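Local structure of protein 1A (Cricket paralysis virus, 6C3R) at residues A15-N20 and D115-F120; L68-Y73 and L106-R111. The protein suppresses antiviral RNA silencing in insect cells by directly inactivating host AGO2 and recruiting a cellular ubiquitin ligase complex that promotes its degradation. One frame throughout, in Å; residues are numbered along the deposited sequence.

Interaction 1: A15-N20 and D115-F120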
# COMPACT_ATOMS: atom_id res chain seq x y z
N ALA A 15 0.36 -25.36 21.69
CA ALA A 15 -0.73 -26.14 22.25
C ALA A 15 -2.08 -25.73 21.68
O ALA A 15 -2.75 -26.53 21.03
CB ALA A 15 -0.73 -26.02 23.77
N GLN A 16 -2.46 -24.47 21.88
CA GLN A 16 -3.84 -24.05 21.63
C GLN A 16 -4.11 -23.18 20.41
O GLN A 16 -5.28 -22.95 20.10
CB GLN A 16 -4.37 -23.34 22.85
CG GLN A 16 -4.43 -24.24 24.07
CD GLN A 16 -4.97 -23.49 25.26
OE1 GLN A 16 -5.38 -22.34 25.15
NE2 GLN A 16 -4.95 -24.14 26.42
N PHE A 17 -3.07 -22.70 19.74
CA PHE A 17 -3.23 -21.81 18.59
C PHE A 17 -2.59 -22.41 17.34
O PHE A 17 -2.34 -21.70 16.35
CB PHE A 17 -2.62 -20.42 18.89
CG PHE A 17 -3.33 -19.66 19.97
CD1 PHE A 17 -3.05 -19.88 21.30
CD2 PHE A 17 -4.27 -18.69 19.65
CE1 PHE A 17 -3.71 -19.16 22.31
CE2 PHE A 17 -4.93 -17.97 20.65
CZ PHE A 17 -4.64 -18.20 21.99
N GLU A 18 -2.33 -23.72 17.38
CA GLU A 18 -1.84 -24.48 16.23
C GLU A 18 -0.57 -23.85 15.64
O GLU A 18 -0.42 -23.75 14.41
CB GLU A 18 -2.92 -24.58 15.15
CG GLU A 18 -4.31 -24.94 15.68
CD GLU A 18 -5.33 -25.19 14.57
OE1 GLU A 18 -5.04 -24.92 13.38
OE2 GLU A 18 -6.44 -25.67 14.90
N GLY A 19 0.31 -23.40 16.53
CA GLY A 19 1.61 -22.86 16.17
C GLY A 19 1.68 -21.48 15.54
O GLY A 19 2.74 -21.07 15.10
N ASN A 20 0.57 -20.75 15.48
CA ASN A 20 0.60 -19.45 14.80
C ASN A 20 -0.50 -18.49 15.23
O ASN A 20 -1.53 -18.90 15.77
CB ASN A 20 0.52 -19.62 13.29
CG ASN A 20 -0.90 -19.86 12.82
OD1 ASN A 20 -1.58 -18.92 12.41
ND2 ASN A 20 -1.36 -21.09 12.92
N ASP A 115 -2.63 -12.27 28.91
CA ASP A 115 -3.83 -11.60 29.45
C ASP A 115 -4.99 -11.50 28.47
O ASP A 115 -6.07 -11.08 28.86
CB ASP A 115 -3.49 -10.22 30.01
CG ASP A 115 -2.57 -10.28 31.23
OD1 ASP A 115 -2.53 -11.33 31.88
OD2 ASP A 115 -1.89 -9.28 31.55
N HIS A 116 -4.79 -11.89 27.20
CA HIS A 116 -5.80 -11.68 26.14
C HIS A 116 -5.92 -12.87 25.17
O HIS A 116 -6.17 -12.68 23.99
CB HIS A 116 -5.49 -10.38 25.38
CG HIS A 116 -5.48 -9.15 26.23
ND1 HIS A 116 -4.33 -8.64 26.79
CD2 HIS A 116 -6.49 -8.34 26.64
CE1 HIS A 116 -4.63 -7.56 27.49
NE2 HIS A 116 -5.93 -7.35 27.40
N LEU A 117 -5.83 -14.08 25.71
CA LEU A 117 -5.89 -15.30 24.89
C LEU A 117 -7.15 -15.41 24.03
O LEU A 117 -7.08 -15.69 22.84
CB LEU A 117 -5.78 -16.53 25.79
CG LEU A 117 -4.44 -16.68 26.52
CD1 LEU A 117 -4.58 -17.70 27.63
CD2 LEU A 117 -3.32 -17.09 25.57
N ASP A 118 -8.30 -15.19 24.63
CA ASP A 118 -9.55 -15.25 23.89
C ASP A 118 -9.53 -14.26 22.74
O ASP A 118 -9.88 -14.62 21.62
CB ASP A 118 -10.75 -14.96 24.80
CG ASP A 118 -11.02 -16.10 25.79
OD1 ASP A 118 -10.73 -17.27 25.45
OD2 ASP A 118 -11.53 -15.82 26.90
N TRP A 119 -9.07 -13.04 23.01
CA TRP A 119 -9.00 -12.00 21.97
C TRP A 119 -8.11 -12.43 20.79
O TRP A 119 -8.50 -12.25 19.66
CB TRP A 119 -8.53 -10.67 22.57
CG TRP A 119 -8.65 -9.53 21.63
CD1 TRP A 119 -9.69 -8.66 21.54
CD2 TRP A 119 -7.69 -9.13 20.64
NE1 TRP A 119 -9.45 -7.74 20.54
CE2 TRP A 119 -8.24 -8.01 19.97
CE3 TRP A 119 -6.44 -9.62 20.23
CZ2 TRP A 119 -7.57 -7.37 18.95
CZ3 TRP A 119 -5.78 -8.99 19.21
CH2 TRP A 119 -6.34 -7.87 18.57
N PHE A 120 -6.94 -12.98 21.07
CA PHE A 120 -6.03 -13.44 20.00
C PHE A 120 -6.54 -14.64 19.22
O PHE A 120 -6.16 -14.86 18.08
CB PHE A 120 -4.62 -13.74 20.55
CG PHE A 120 -3.81 -12.51 20.74
CD1 PHE A 120 -3.27 -11.86 19.65
CD2 PHE A 120 -3.66 -11.95 22.00
CE1 PHE A 120 -2.57 -10.68 19.81
CE2 PHE A 120 -2.95 -10.79 22.17
CZ PHE A 120 -2.41 -10.15 21.08

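Interaction 2: L68-Y73 and L106-R111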
# COMPACT_ATOMS: atom_id res chain seq x y z
N LEU A 68 5.33 -1.47 22.42
CA LEU A 68 5.70 -0.79 23.66
C LEU A 68 4.50 -0.64 24.59
O LEU A 68 4.63 -0.82 25.78
CB LEU A 68 6.29 0.57 23.37
CG LEU A 68 7.64 0.65 22.68
CD1 LEU A 68 7.92 2.12 22.42
CD2 LEU A 68 8.76 0.05 23.49
N THR A 69 3.32 -0.35 24.04
CA THR A 69 2.12 -0.23 24.85
C THR A 69 1.66 -1.60 25.40
O THR A 69 1.03 -1.64 26.45
CB THR A 69 0.94 0.42 24.10
OG1 THR A 69 0.65 -0.33 22.92
CG2 THR A 69 1.25 1.87 23.73
N SER A 70 1.96 -2.67 24.67
CA SER A 70 1.73 -4.03 25.15
C SER A 70 2.69 -4.48 26.26
O SER A 70 2.36 -5.35 27.06
CB SER A 70 1.81 -5.04 24.01
OG SER A 70 3.14 -5.46 23.83
N ASP A 71 3.88 -3.89 26.30
CA ASP A 71 4.97 -4.30 27.21
C ASP A 71 4.91 -3.63 28.59
O ASP A 71 5.93 -3.56 29.30
CB ASP A 71 6.31 -3.97 26.52
CG ASP A 71 7.47 -4.76 27.09
OD1 ASP A 71 7.36 -6.01 27.13
OD2 ASP A 71 8.50 -4.14 27.46
N VAL A 72 3.73 -3.14 28.97
CA VAL A 72 3.48 -2.57 30.30
C VAL A 72 2.13 -3.03 30.80
O VAL A 72 1.25 -3.38 30.01
CB VAL A 72 3.47 -1.03 30.29
CG1 VAL A 72 4.82 -0.49 29.86
CG2 VAL A 72 2.35 -0.47 29.42
N TYR A 73 1.99 -3.00 32.12
CA TYR A 73 0.77 -3.38 32.80
C TYR A 73 -0.29 -2.30 32.67
O TYR A 73 -0.06 -1.16 33.06
CB TYR A 73 1.05 -3.61 34.30
CG TYR A 73 -0.17 -3.96 35.13
CD1 TYR A 73 -0.51 -5.30 35.38
CD2 TYR A 73 -0.98 -2.95 35.67
CE1 TYR A 73 -1.63 -5.62 36.15
CE2 TYR A 73 -2.11 -3.27 36.44
CZ TYR A 73 -2.43 -4.60 36.67
OH TYR A 73 -3.54 -4.90 37.43
N LEU A 106 3.05 -7.76 13.31
CA LEU A 106 2.96 -7.07 14.59
C LEU A 106 3.50 -7.92 15.70
O LEU A 106 3.47 -9.14 15.62
CB LEU A 106 1.52 -6.71 14.93
CG LEU A 106 0.96 -5.58 14.07
CD1 LEU A 106 -0.55 -5.50 14.21
CD2 LEU A 106 1.60 -4.25 14.39
N ILE A 107 3.97 -7.25 16.76
CA ILE A 107 4.61 -7.92 17.89
C ILE A 107 4.05 -7.41 19.19
O ILE A 107 3.87 -6.22 19.39
CB ILE A 107 6.15 -7.73 17.89
CG1 ILE A 107 6.70 -8.07 16.51
CG2 ILE A 107 6.80 -8.57 18.98
CD1 ILE A 107 8.20 -8.04 16.41
N VAL A 108 3.86 -8.33 20.11
CA VAL A 108 3.23 -8.05 21.39
C VAL A 108 4.06 -8.80 22.44
O VAL A 108 4.61 -9.84 22.13
CB VAL A 108 1.73 -8.48 21.28
CG1 VAL A 108 1.30 -9.52 22.31
CG2 VAL A 108 0.83 -7.27 21.31
N SER A 109 4.16 -8.29 23.66
CA SER A 109 4.84 -9.03 24.72
C SER A 109 4.04 -10.31 25.15
O SER A 109 2.83 -10.41 24.88
CB SER A 109 5.11 -8.13 25.93
OG SER A 109 3.97 -7.98 26.76
N PRO A 110 4.72 -11.27 25.82
CA PRO A 110 4.06 -12.47 26.34
C PRO A 110 3.04 -12.24 27.44
O PRO A 110 2.05 -12.95 27.52
CB PRO A 110 5.23 -13.27 26.91
CG PRO A 110 6.40 -12.83 26.14
CD PRO A 110 6.18 -11.37 25.98
N ARG A 111 3.28 -11.28 28.31
CA ARG A 111 2.34 -11.00 29.38
C ARG A 111 1.01 -10.54 28.75
O ARG A 111 -0.07 -10.98 29.14
CB ARG A 111 2.94 -9.96 30.33
CG ARG A 111 2.11 -9.59 31.55
CD ARG A 111 2.03 -10.66 32.64
NE ARG A 111 0.86 -11.53 32.40
CZ ARG A 111 0.84 -12.87 32.33
NH1 ARG A 111 1.91 -13.61 32.52
NH2 ARG A 111 -0.32 -13.46 32.06

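Interaction 1: A15-N20 and D115-F120
Phe17, the first residue to leave helical geometry after helix 2-16, directs its ring at the opening turn of helix 117-123, where Leu117 and Phe120 receive it: a loop-to-helix contact in which one aromatic side chain packs on the first turn of a helix. The ring comes rim first. Its CZ lies 3.6 Å from Leu117 O, which sits at the edge of the ring in its plane, so the weakly positive C-H edge probably faces the carbonyl oxygen favourably. Beside that oxygen, Leu117 supplies one methyl branch, with Phe17 CE1 3.9 Å from Leu117 CD2, and the two side chains cross at about a right angle. Further round the rim, Phe17 CE2 approaches the backbone of Phe120, 4.0 Å from Phe120 C, and lies 4.2 Å from Phe120 CB. Phe120 thus offers its stem to the contact, while its ring leads away to meet Phe28 edge-to-face. The example illustrates how a single aromatic just past a helix end can dock on another helix. In Phe17, CG is anti to the carbonyl carbon (chi1 -66°), which carries the ring outward from the type I' turn that runs from Phe17 to Asn20; Glu18 and Gly19, both at positive phi, form its corner. Phe113 adds a further ring against Phe17. No hydrogen bond joins the two segments; apolar packing and the ring edge set against the carbonyl oxygen make the contact. Within the turn, Asn20 ND2 donates to Glu18 O at 3.2 Å, reaching it from above the carbonyl plane.

Interaction 2: L68-Y73 and L106-R111
Ser70 OG, buried at the C-terminal end of helix 53-70, is gripped by two partners: it accepts the backbone N-H of Ser109 and is also hydrogen-bonded to Phe67 O in its own helix. The contact joins that helix end to a strand-to-helix junction, where strand 104-108 gives way to helix 110-114 and Ser109 is the N-cap. The bond from Ser109 N to Ser70 OG measures 3.0 Å and is nearly straight, with an angle of 166° at the hydrogen. A second bond returns between the same two residues, Ser109 OG donating to Ser70 O over 3.1 Å; here the hydroxyl stands above the carbonyl plane, well away from a lone-pair direction. Each serine therefore uses both a backbone group and its hydroxyl, an instance of how two serines can join a helix end to an N-cap by a reciprocal pair of bonds, which probably hold the two in one orientation. The Ser70 hydroxyl is placed between its backbone N and carbonyl carbon (chi1 88°), where OG can serve Ser109 and still keep its link back to Phe67. Ser109 OG also makes a weak bond with Phe112 N, so the N-cap hydroxyl that donates to Ser70 O meets an amide of the first turn of helix 110-114. Apolar contact comes from Val108, whose CG2 branch packs 3.6 Å from Ser70 CB, while Trp80 of helix 77-90 and Phe28 of strand 26-30 also touch the valine. Asp71, more exposed, has CG anti to its N (chi1 -159°), which brings one carboxylate oxygen, Asp71 OD1, to 3.3 Å from Ser109 CB.

From the N terminus, the chain leaves helix 2-16, which carries the BC-box, and enters the turn of interaction 1; the loop begun there closes some 95 residues later at helix 117-123. Interaction 2 falls wholly within that span: it opens at the end of helix 53-70 and closes after helix 77-90. The smaller loop therefore sits within the larger one, and the two do not cross. Their centres are about 15 Å apart, yet they touch through Phe120 CZ and Val108 CG1, 4.0 Å from each other. Interaction 1 joins the turn after helix 2-16 to helix 117-123, and interaction 2 joins the end of helix 53-70 to the junction of strand 104-108 and helix 110-114.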